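Local coordinates for STING-associated CdnE c-di-GMP synthase (Flavobacteriaceae, PDB 6WT8), which synthesises the cyclic dinucleotide c-di-GMP, probably as the signal that activates a partner STING protein in bacterial CBASS antiphage defence, at residues E74-K79 against S171-V176; L107-N112 against L163-V168; D156-V161 against Q220-K225; S183-V188 against E192-V197. All blocks are in the same frame, centred on the assembly; numbering follows the deposited sequence.

In the fold
From the N terminus, residues 74-79 on helix 60-81 wait about ninety residues for 171-176, and interaction 1 closes that long loop where helix 154-172 ends. Within this loop lies interaction 2, in which strand 106-112 meets the second half of the same helix. The third contact starts near the N-terminal end of that helix, at 156-161, but closes only at 220-225, which starts in strand 218-221 and runs on past it, so it crosses both earlier loops. Interaction 4, the hairpin 183-188 with 192-197, opens after interaction 1 has closed and falls within the span of interaction 3. Helix 154-172 thus serves three contacts, binding helix 60-81 and the mixed sheet together.

Interaction 1 of 4, residues E74-K79 against S171-V176; sequences EAHLKK and STYKTV
His76 offers one face of its imidazole to the methyl group of Thr172. CG2 of Thr172 stands 3.5 Å from the centroid of the His76 ring, 16° off its normal, a CH-pi contact over the face, set somewhat toward the rim. Threonine suits the spot because its two branches do different work: with OG1 anti to the carbonyl carbon (chi1 -59°), the hydroxyl turns back to bond Val168 O inside its own helix, while CG2 is left to face the imidazole. Tyr173 approaches the same ring from its edge, its phenol oxygen OH lying near the imidazole plane, 3.2 Å from CD2 of His76. The two rings are almost perpendicular, with planes 86° apart and centroids separated by 5.6 Å, an oblique meeting rather than a stack. The Thr172 methyl also lies over one face of the Tyr173 ring, so it fills the corner between both aromatics. A flat, partly polar histidine fits such a partly exposed seam, accepting a methyl on its face and an oxygen at its rim. One residue further along helix 60-81, Leu77 turns inward onto Ser165 and Leu107; Tyr173 leans on Val186, so the seam joins that helix, the end of helix 154-172 and the hairpin strand 184-189.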
# COMPACT_ATOMS: atom_id res chain seq x y z
N GLU A 74 -17.36 7.77 -8.27
CA GLU A 74 -18.04 6.48 -8.35
C GLU A 74 -19.53 6.64 -8.63
O GLU A 74 -20.08 5.88 -9.44
CB GLU A 74 -17.85 5.71 -7.02
CG GLU A 74 -18.59 4.37 -7.10
CD GLU A 74 -18.43 3.50 -5.85
OE1 GLU A 74 -17.33 3.37 -5.32
OE2 GLU A 74 -19.45 2.88 -5.44
N ALA A 75 -20.19 7.62 -8.00
CA ALA A 75 -21.64 7.75 -8.22
C ALA A 75 -21.95 8.01 -9.70
O ALA A 75 -22.90 7.46 -10.25
CB ALA A 75 -22.21 8.89 -7.37
N HIS A 76 -21.13 8.83 -10.36
CA HIS A 76 -21.35 9.07 -11.79
C HIS A 76 -21.12 7.81 -12.63
O HIS A 76 -21.90 7.49 -13.54
CB HIS A 76 -20.43 10.20 -12.28
CG HIS A 76 -20.78 11.53 -11.72
ND1 HIS A 76 -21.92 12.21 -12.10
CD2 HIS A 76 -20.17 12.31 -10.79
CE1 HIS A 76 -22.01 13.34 -11.42
NE2 HIS A 76 -20.97 13.42 -10.61
N LEU A 77 -20.02 7.10 -12.36
CA LEU A 77 -19.73 5.91 -13.13
C LEU A 77 -20.76 4.82 -12.84
O LEU A 77 -21.12 4.06 -13.73
CB LEU A 77 -18.33 5.42 -12.78
CG LEU A 77 -17.19 6.38 -13.02
CD1 LEU A 77 -15.91 5.76 -12.51
CD2 LEU A 77 -17.03 6.51 -14.57
N LYS A 78 -21.27 4.76 -11.60
CA LYS A 78 -22.25 3.72 -11.25
C LYS A 78 -23.59 3.99 -11.92
O LYS A 78 -24.21 3.07 -12.44
CB LYS A 78 -22.42 3.66 -9.72
CG LYS A 78 -23.39 2.60 -9.30
CD LYS A 78 -23.44 2.48 -7.74
CE LYS A 78 -22.32 1.69 -7.26
NZ LYS A 78 -22.67 1.14 -5.86
N LYS A 79 -24.00 5.27 -11.97
CA LYS A 79 -25.22 5.58 -12.69
C LYS A 79 -25.09 5.22 -14.18
O LYS A 79 -26.03 4.72 -14.79
CB LYS A 79 -25.54 7.07 -12.51
CG LYS A 79 -27.00 7.40 -13.03
CD LYS A 79 -27.33 8.87 -12.76
CE LYS A 79 -28.78 9.19 -13.17
NZ LYS A 79 -28.92 9.01 -14.63
N SER A 171 -18.06 14.83 -19.48
CA SER A 171 -19.28 15.64 -19.49
C SER A 171 -19.64 16.16 -18.11
O SER A 171 -20.45 17.09 -18.01
CB SER A 171 -20.44 14.82 -20.07
OG SER A 171 -20.88 13.82 -19.22
N THR A 172 -19.03 15.63 -17.05
CA THR A 172 -19.31 15.97 -15.66
C THR A 172 -18.28 16.91 -15.07
O THR A 172 -18.64 17.88 -14.38
CB THR A 172 -19.33 14.69 -14.81
OG1 THR A 172 -20.32 13.79 -15.30
CG2 THR A 172 -19.60 15.01 -13.33
N TYR A 173 -17.01 16.70 -15.39
CA TYR A 173 -15.92 17.45 -14.78
C TYR A 173 -15.20 18.29 -15.83
O TYR A 173 -14.94 17.82 -16.94
CB TYR A 173 -14.91 16.49 -14.09
CG TYR A 173 -15.54 15.72 -12.95
CD1 TYR A 173 -15.72 16.33 -11.71
CD2 TYR A 173 -16.04 14.43 -13.14
CE1 TYR A 173 -16.34 15.65 -10.67
CE2 TYR A 173 -16.64 13.72 -12.06
CZ TYR A 173 -16.80 14.36 -10.85
OH TYR A 173 -17.43 13.67 -9.84
N LYS A 174 -14.87 19.52 -15.46
CA LYS A 174 -14.19 20.43 -16.37
C LYS A 174 -12.85 19.87 -16.87
O LYS A 174 -12.52 20.03 -18.04
CB LYS A 174 -13.98 21.78 -15.69
CG LYS A 174 -13.25 22.78 -16.53
CD LYS A 174 -12.83 24.00 -15.70
CE LYS A 174 -12.19 25.07 -16.56
NZ LYS A 174 -13.23 25.86 -17.28
N THR A 175 -12.04 19.30 -15.97
CA THR A 175 -10.68 18.89 -16.33
C THR A 175 -10.54 17.40 -16.10
O THR A 175 -10.65 16.93 -14.96
CB THR A 175 -9.66 19.64 -15.49
OG1 THR A 175 -9.86 21.04 -15.68
CG2 THR A 175 -8.23 19.30 -15.91
N VAL A 176 -10.38 16.65 -17.19
CA VAL A 176 -10.23 15.20 -17.21
C VAL A 176 -9.17 14.86 -18.25
O VAL A 176 -9.30 15.25 -19.42
CB VAL A 176 -11.55 14.50 -17.59
CG1 VAL A 176 -11.36 12.97 -17.66
CG2 VAL A 176 -12.60 14.82 -16.62

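Interaction 2 of 4, residues L107-N112 against L163-V168; sequences LVQITN and LKSELV
Gln109 reaches from strand 106-112 across to Ser165 on helix 154-172. Its CB is directed at the helix, and CG sits between the backbone N and the carbonyl carbon (chi1 63°), after which the chain runs out extended. CD, the amide carbon, comes to 3.7 Å from Ser165 OG without bonding it. At the tip the two amide atoms part: OE1 is hydrogen-bonded to His81 NE2 and has CD1 of Leu77 packed beside it, whereas NE2 gives a hydrogen bond of 2.9 Å to Ser165 OG. That bond is nearly straight, 169° at the hydrogen, and the serine oxygen lies close to the amide plane. NE2 also bonds Thr199 OG1, so both ends of the flat amide are engaged and its rotation is fixed. The short side chain of Ser165 puts its hydroxyl where the long glutamine can reach it, and that hydroxyl is bonded to Val161 O one helical turn back. An alanine here would remove the amide and would probably leave Ser165 OG and Thr199 OG1 without this donor and His81 without its acceptor. Buried polar atoms are thus satisfied by a short relay, amide to hydroxyl to helix carbonyl, in which glutamine supplies both donor and acceptor.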
# COMPACT_ATOMS: atom_id res chain seq x y z
N LEU A 107 -9.67 5.03 -7.72
CA LEU A 107 -10.92 4.30 -7.90
C LEU A 107 -10.71 3.19 -8.92
O LEU A 107 -10.15 3.42 -10.00
CB LEU A 107 -12.01 5.27 -8.39
CG LEU A 107 -13.40 4.62 -8.64
CD1 LEU A 107 -14.46 5.67 -8.47
CD2 LEU A 107 -13.51 4.05 -10.08
N VAL A 108 -11.13 1.96 -8.58
CA VAL A 108 -10.99 0.82 -9.49
C VAL A 108 -12.39 0.38 -9.88
O VAL A 108 -13.22 0.08 -9.01
CB VAL A 108 -10.23 -0.33 -8.82
CG1 VAL A 108 -9.89 -1.39 -9.88
CG2 VAL A 108 -8.94 0.17 -8.23
N GLN A 109 -12.66 0.27 -11.18
CA GLN A 109 -13.91 -0.31 -11.65
C GLN A 109 -13.58 -1.60 -12.38
O GLN A 109 -12.66 -1.64 -13.20
CB GLN A 109 -14.70 0.67 -12.49
CG GLN A 109 -14.01 1.08 -13.76
CD GLN A 109 -14.83 2.12 -14.53
OE1 GLN A 109 -16.03 2.37 -14.26
NE2 GLN A 109 -14.18 2.73 -15.50
N ILE A 110 -14.21 -2.71 -11.98
CA ILE A 110 -13.80 -4.04 -12.38
C ILE A 110 -14.99 -4.69 -13.06
O ILE A 110 -16.05 -4.87 -12.44
CB ILE A 110 -13.36 -4.85 -11.14
CG1 ILE A 110 -12.35 -4.05 -10.30
CG2 ILE A 110 -12.77 -6.14 -11.62
CD1 ILE A 110 -12.19 -4.60 -8.83
N THR A 111 -14.84 -5.08 -14.33
CA THR A 111 -15.95 -5.76 -14.98
C THR A 111 -16.30 -7.04 -14.22
O THR A 111 -15.41 -7.72 -13.70
CB THR A 111 -15.58 -6.07 -16.43
OG1 THR A 111 -14.33 -6.80 -16.48
CG2 THR A 111 -15.51 -4.78 -17.21
N ASN A 112 -17.60 -7.31 -14.05
CA ASN A 112 -17.99 -8.35 -13.09
C ASN A 112 -18.87 -9.43 -13.72
O ASN A 112 -19.46 -10.22 -12.96
CB ASN A 112 -18.70 -7.72 -11.86
CG ASN A 112 -20.01 -7.01 -12.24
OD1 ASN A 112 -20.50 -7.15 -13.37
ND2 ASN A 112 -20.57 -6.26 -11.30
N LEU A 163 -14.02 3.68 -22.53
CA LEU A 163 -14.46 4.81 -23.37
C LEU A 163 -15.73 5.44 -22.83
O LEU A 163 -15.88 6.68 -22.85
CB LEU A 163 -14.65 4.35 -24.84
CG LEU A 163 -13.34 3.87 -25.49
CD1 LEU A 163 -13.63 3.38 -26.90
CD2 LEU A 163 -12.33 5.01 -25.57
N LYS A 164 -16.65 4.61 -22.32
CA LYS A 164 -17.87 5.16 -21.74
C LYS A 164 -17.54 6.03 -20.53
O LYS A 164 -18.13 7.11 -20.35
CB LYS A 164 -18.79 4.02 -21.37
CG LYS A 164 -20.18 4.43 -20.91
CD LYS A 164 -20.97 3.11 -20.86
CE LYS A 164 -22.46 3.32 -20.67
NZ LYS A 164 -23.07 3.89 -21.91
N SER A 165 -16.56 5.59 -19.74
CA SER A 165 -16.13 6.40 -18.60
C SER A 165 -15.51 7.71 -19.02
O SER A 165 -15.72 8.76 -18.37
CB SER A 165 -15.10 5.57 -17.78
OG SER A 165 -15.71 4.43 -17.24
N GLU A 166 -14.69 7.71 -20.09
CA GLU A 166 -14.13 8.99 -20.57
C GLU A 166 -15.25 9.96 -20.92
O GLU A 166 -15.20 11.15 -20.57
CB GLU A 166 -13.27 8.78 -21.81
CG GLU A 166 -12.04 7.94 -21.54
CD GLU A 166 -11.19 7.78 -22.77
OE1 GLU A 166 -11.56 8.30 -23.87
OE2 GLU A 166 -10.15 7.10 -22.66
N LEU A 167 -16.30 9.46 -21.61
CA LEU A 167 -17.40 10.32 -22.01
C LEU A 167 -18.17 10.85 -20.81
O LEU A 167 -18.48 12.06 -20.76
CB LEU A 167 -18.35 9.54 -22.95
CG LEU A 167 -17.67 9.19 -24.27
CD1 LEU A 167 -18.58 8.15 -25.02
CD2 LEU A 167 -17.45 10.37 -25.17
N VAL A 168 -18.52 9.97 -19.87
CA VAL A 168 -19.29 10.41 -18.70
C VAL A 168 -18.49 11.40 -17.87
O VAL A 168 -18.99 12.46 -17.46
CB VAL A 168 -19.68 9.19 -17.87
CG1 VAL A 168 -20.21 9.63 -16.49
CG2 VAL A 168 -20.72 8.45 -18.60

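Interaction 3 of 4, residues D156-V161 against Q220-K225; sequences DDLKYV and QIYNKK
Tyr222 carries its CG anti to the backbone N (chi1 -179°), and this swings the phenol ring out from the segment 220-225 and against helix 154-172. On the helix, Leu158 holds CG beside its own backbone N (chi1 -73°), so that its CB, rather than the isopropyl end, meets the tyrosine. CB of Leu158 stands over one face of the Tyr222 ring, 4.1 Å from the centroid and 27° off the normal, a CH-pi contact whose closest atom is CD1 of Tyr222 at 3.8 Å. The same face also receives helix backbone: N of Lys159 lies 4.0 Å above the Tyr222 ring plane, displaced toward the rim. At the far end of the phenol, OH of Tyr222 comes to 3.4 Å from CB of Lys159, the lysine chain passing obliquely before it runs on, extended, away from the tyrosine. Lysine suits this margin because its methylenes can lie by the phenol while its ammonium goes outward. Leucine suits the inner position, since its branch is then able to pack on Thr111, Thr199 and Ile229. A serine in place of Tyr222 would probably open a gap beside Leu158 and leave the methylenes of Lys159 without their aromatic neighbour. Nearby, Lys224 ties the same loop to the helix through a salt bridge with Glu166. The Tyr222 contact itself rests on dispersion and CH-pi attraction, so it depends on close shape matching of a broad ring to a helix surface rather than on directional polar bonds.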
# COMPACT_ATOMS: atom_id res chain seq x y z
N ASP A 156 -13.51 -6.50 -25.22
CA ASP A 156 -14.41 -5.50 -25.77
C ASP A 156 -15.17 -4.79 -24.66
O ASP A 156 -15.42 -3.59 -24.76
CB ASP A 156 -15.38 -6.14 -26.75
CG ASP A 156 -14.77 -6.32 -28.13
OD1 ASP A 156 -13.87 -5.52 -28.49
OD2 ASP A 156 -15.18 -7.25 -28.85
N ASP A 157 -15.57 -5.52 -23.62
CA ASP A 157 -16.24 -4.87 -22.48
C ASP A 157 -15.34 -3.91 -21.75
O ASP A 157 -15.80 -2.89 -21.26
CB ASP A 157 -16.76 -5.92 -21.52
CG ASP A 157 -18.01 -6.62 -22.03
OD1 ASP A 157 -18.64 -6.12 -23.00
OD2 ASP A 157 -18.36 -7.64 -21.41
N LEU A 158 -14.06 -4.26 -21.59
CA LEU A 158 -13.11 -3.34 -20.95
C LEU A 158 -12.95 -2.07 -21.78
O LEU A 158 -12.97 -0.96 -21.23
CB LEU A 158 -11.77 -4.04 -20.73
CG LEU A 158 -11.82 -5.07 -19.59
CD1 LEU A 158 -10.65 -6.02 -19.63
CD2 LEU A 158 -11.92 -4.38 -18.20
N LYS A 159 -12.72 -2.22 -23.10
CA LYS A 159 -12.63 -1.04 -23.96
C LYS A 159 -13.89 -0.19 -23.87
O LYS A 159 -13.82 1.03 -23.72
CB LYS A 159 -12.35 -1.51 -25.40
CG LYS A 159 -12.17 -0.35 -26.34
CD LYS A 159 -11.77 -0.89 -27.70
CE LYS A 159 -11.61 0.29 -28.65
NZ LYS A 159 -11.44 -0.13 -30.08
N TYR A 160 -15.05 -0.84 -23.88
CA TYR A 160 -16.32 -0.13 -23.76
C TYR A 160 -16.40 0.65 -22.46
O TYR A 160 -16.78 1.83 -22.46
CB TYR A 160 -17.44 -1.15 -23.86
CG TYR A 160 -18.79 -0.62 -23.58
CD1 TYR A 160 -19.37 0.37 -24.37
CD2 TYR A 160 -19.53 -1.14 -22.52
CE1 TYR A 160 -20.62 0.84 -24.09
CE2 TYR A 160 -20.79 -0.69 -22.24
CZ TYR A 160 -21.34 0.30 -23.02
OH TYR A 160 -22.60 0.74 -22.73
N VAL A 161 -16.10 -0.02 -21.33
CA VAL A 161 -16.18 0.68 -20.05
C VAL A 161 -15.18 1.82 -19.98
O VAL A 161 -15.50 2.94 -19.54
CB VAL A 161 -15.98 -0.33 -18.90
CG1 VAL A 161 -15.75 0.40 -17.59
CG2 VAL A 161 -17.22 -1.21 -18.78
N GLN A 220 -6.64 -7.38 -13.29
CA GLN A 220 -5.81 -7.20 -14.49
C GLN A 220 -6.30 -5.92 -15.14
O GLN A 220 -7.42 -5.86 -15.66
CB GLN A 220 -5.90 -8.41 -15.44
CG GLN A 220 -5.26 -9.66 -14.84
CD GLN A 220 -5.08 -10.78 -15.82
OE1 GLN A 220 -5.84 -11.75 -15.78
NE2 GLN A 220 -4.09 -10.66 -16.73
N ILE A 221 -5.47 -4.90 -15.06
CA ILE A 221 -5.83 -3.55 -15.49
C ILE A 221 -5.80 -3.44 -17.01
O ILE A 221 -4.83 -3.86 -17.66
CB ILE A 221 -4.87 -2.55 -14.84
CG1 ILE A 221 -5.17 -2.55 -13.34
CG2 ILE A 221 -5.09 -1.13 -15.35
CD1 ILE A 221 -4.12 -1.78 -12.49
N TYR A 222 -6.83 -2.80 -17.58
CA TYR A 222 -6.89 -2.56 -19.02
C TYR A 222 -6.03 -1.39 -19.47
O TYR A 222 -6.13 -0.29 -18.92
CB TYR A 222 -8.35 -2.29 -19.41
CG TYR A 222 -8.52 -2.07 -20.91
CD1 TYR A 222 -8.29 -3.09 -21.80
CD2 TYR A 222 -8.86 -0.83 -21.41
CE1 TYR A 222 -8.44 -2.91 -23.19
CE2 TYR A 222 -9.02 -0.63 -22.78
CZ TYR A 222 -8.77 -1.67 -23.66
OH TYR A 222 -8.94 -1.48 -25.03
N ASN A 223 -5.18 -1.62 -20.46
CA ASN A 223 -4.34 -0.60 -21.07
C ASN A 223 -4.98 -0.13 -22.36
O ASN A 223 -5.16 -0.91 -23.29
CB ASN A 223 -2.96 -1.18 -21.35
CG ASN A 223 -2.01 -0.13 -21.96
OD1 ASN A 223 -2.34 0.53 -22.92
ND2 ASN A 223 -0.83 0.02 -21.34
N LYS A 224 -5.36 1.15 -22.42
CA LYS A 224 -6.13 1.66 -23.57
C LYS A 224 -5.30 1.71 -24.85
O LYS A 224 -5.84 1.51 -25.93
CB LYS A 224 -6.63 3.07 -23.23
CG LYS A 224 -7.32 3.79 -24.36
CD LYS A 224 -7.66 5.20 -23.96
CE LYS A 224 -8.44 5.93 -25.07
NZ LYS A 224 -8.39 7.38 -24.72
N LYS A 225 -4.01 1.94 -24.71
CA LYS A 225 -3.13 2.10 -25.86
C LYS A 225 -2.85 0.75 -26.51
O LYS A 225 -2.91 0.63 -27.74
CB LYS A 225 -1.82 2.78 -25.43
CG LYS A 225 -1.12 3.51 -26.58
CD LYS A 225 0.29 4.00 -26.20
CE LYS A 225 0.30 4.96 -25.00
NZ LYS A 225 -0.52 6.20 -25.14

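Interaction 4 of 4, residues S183-V188 against E192-V197; sequences SIYVKV and ERDIDV
A beta hairpin, strand 184-189 turning into strand 192-204, brings these residues together. Ile184 with Val197, Val186 with Ile195, and Val188 with Arg193 form the hydrogen-bonded pairs, each joined by two backbone bonds; N of Ile195 reaches O of Val186 at 2.8 Å. The last pair is more lopsided, since N of Arg193 lies 3.2 Å from O of Val188 and well above its carbonyl plane. The strand axes run antiparallel at 158°. Alternation then sorts the side chains. Branched Ile184, Val186, Val188, Ile195 and Val197 line the face turned to helices 60-81 and 154-172, where beta-branched residues suit both extended backbone and apolar packing; CG2 of Val186 meets CG2 of Val197 at 4.1 Å. Arg193 starts on this face too, but its guanidinium leaves to salt-bridge Asp104. This hairpin belongs to the mixed sheet of the nucleotidyltransferase-like core, with Asp196 bonded through its backbone to Leu107 of strand 106-112. Its other face is polar. Lys187 folds back at chi3 (66°) and chi4 (73°) to lie alongside Asp194, and NZ meets OD1 of Asp194 at 2.8 Å on the syn side, a salt bridge. CZ of Tyr185 lies 3.4 Å from CB of Asp194, and a water 2.6 Å from Tyr185 OH donates to O of Asp194. OG of Ser183 donates to OD1 of Asp196 at 2.7 Å, coming from above the carboxylate plane. Lys180 adds a salt bridge to that oxygen and a cation-pi contact with Tyr185.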
# COMPACT_ATOMS: atom_id res chain seq x y z
N SER A 183 -5.15 4.73 -16.82
CA SER A 183 -6.19 5.34 -15.97
C SER A 183 -6.73 6.58 -16.67
O SER A 183 -6.13 7.13 -17.60
CB SER A 183 -5.68 5.70 -14.55
OG SER A 183 -4.70 6.74 -14.68
N ILE A 184 -7.86 7.05 -16.14
CA ILE A 184 -8.43 8.37 -16.44
C ILE A 184 -8.20 9.27 -15.24
O ILE A 184 -8.50 8.87 -14.12
CB ILE A 184 -9.94 8.24 -16.74
CG1 ILE A 184 -10.19 7.35 -17.98
CG2 ILE A 184 -10.55 9.66 -17.01
CD1 ILE A 184 -11.67 6.85 -18.01
N TYR A 185 -7.70 10.48 -15.44
CA TYR A 185 -7.37 11.35 -14.31
C TYR A 185 -8.42 12.45 -14.22
O TYR A 185 -8.61 13.21 -15.16
CB TYR A 185 -5.98 11.97 -14.49
CG TYR A 185 -5.26 12.38 -13.21
CD1 TYR A 185 -5.38 11.62 -12.05
CD2 TYR A 185 -4.44 13.49 -13.18
CE1 TYR A 185 -4.69 11.96 -10.87
CE2 TYR A 185 -3.75 13.86 -12.02
CZ TYR A 185 -3.87 13.09 -10.87
OH TYR A 185 -3.19 13.44 -9.71
N VAL A 186 -9.13 12.51 -13.09
CA VAL A 186 -10.27 13.40 -12.92
C VAL A 186 -9.94 14.47 -11.89
O VAL A 186 -9.53 14.13 -10.77
CB VAL A 186 -11.51 12.63 -12.46
CG1 VAL A 186 -12.69 13.58 -12.35
CG2 VAL A 186 -11.77 11.49 -13.44
N LYS A 187 -10.18 15.73 -12.23
CA LYS A 187 -10.06 16.79 -11.23
C LYS A 187 -11.44 17.00 -10.62
O LYS A 187 -12.31 17.63 -11.23
CB LYS A 187 -9.50 18.06 -11.87
CG LYS A 187 -8.03 17.89 -12.26
CD LYS A 187 -7.42 19.25 -12.61
CE LYS A 187 -7.35 20.17 -11.41
NZ LYS A 187 -6.26 19.70 -10.50
N VAL A 188 -11.64 16.46 -9.41
CA VAL A 188 -12.89 16.69 -8.68
C VAL A 188 -12.83 18.06 -8.03
O VAL A 188 -11.78 18.47 -7.55
CB VAL A 188 -13.10 15.55 -7.67
CG1 VAL A 188 -14.44 15.67 -6.92
CG2 VAL A 188 -12.99 14.18 -8.35
N GLU A 192 -11.72 19.40 -3.59
CA GLU A 192 -10.75 19.54 -4.67
C GLU A 192 -9.65 18.49 -4.52
O GLU A 192 -8.70 18.67 -3.75
CB GLU A 192 -10.16 20.94 -4.65
CG GLU A 192 -9.31 21.26 -5.85
CD GLU A 192 -8.97 22.74 -5.94
OE1 GLU A 192 -8.32 23.16 -6.92
OE2 GLU A 192 -9.37 23.50 -5.01
N ARG A 193 -9.79 17.39 -5.28
CA ARG A 193 -8.82 16.29 -5.30
C ARG A 193 -8.74 15.73 -6.70
O ARG A 193 -9.73 15.76 -7.42
CB ARG A 193 -9.18 15.12 -4.37
CG ARG A 193 -9.40 15.51 -2.88
CD ARG A 193 -8.13 15.96 -2.16
NE ARG A 193 -7.13 14.89 -2.04
CZ ARG A 193 -6.00 14.97 -1.34
NH1 ARG A 193 -5.75 16.01 -0.56
NH2 ARG A 193 -5.15 13.97 -1.42
N ASP A 194 -7.56 15.18 -7.07
CA ASP A 194 -7.40 14.55 -8.38
C ASP A 194 -7.42 13.05 -8.21
O ASP A 194 -6.60 12.48 -7.47
CB ASP A 194 -6.10 14.99 -9.05
CG ASP A 194 -5.99 16.51 -9.16
OD1 ASP A 194 -7.00 17.16 -9.46
OD2 ASP A 194 -4.90 17.04 -8.90
N ILE A 195 -8.37 12.38 -8.86
CA ILE A 195 -8.57 10.95 -8.67
C ILE A 195 -8.28 10.20 -9.97
O ILE A 195 -8.83 10.55 -11.02
CB ILE A 195 -10.01 10.67 -8.24
CG1 ILE A 195 -10.35 11.43 -6.94
CG2 ILE A 195 -10.29 9.19 -8.09
CD1 ILE A 195 -9.48 11.07 -5.72
N ASP A 196 -7.45 9.16 -9.89
CA ASP A 196 -7.26 8.26 -11.03
C ASP A 196 -8.32 7.16 -11.02
O ASP A 196 -8.60 6.57 -9.99
CB ASP A 196 -5.88 7.60 -10.99
CG ASP A 196 -4.80 8.43 -11.63
OD1 ASP A 196 -4.84 8.72 -12.86
OD2 ASP A 196 -3.88 8.81 -10.87
N VAL A 197 -8.90 6.90 -12.20
CA VAL A 197 -9.92 5.87 -12.41
C VAL A 197 -9.30 4.75 -13.23
O VAL A 197 -8.91 4.98 -14.37
CB VAL A 197 -11.14 6.48 -13.14
CG1 VAL A 197 -12.11 5.42 -13.53
CG2 VAL A 197 -11.82 7.54 -12.24
O HOH W 1 -4.00 12.39 -7.50
O HOH W 2 -2.45 15.63 -9.02
O HOH W 3 -9.16 18.92 -8.53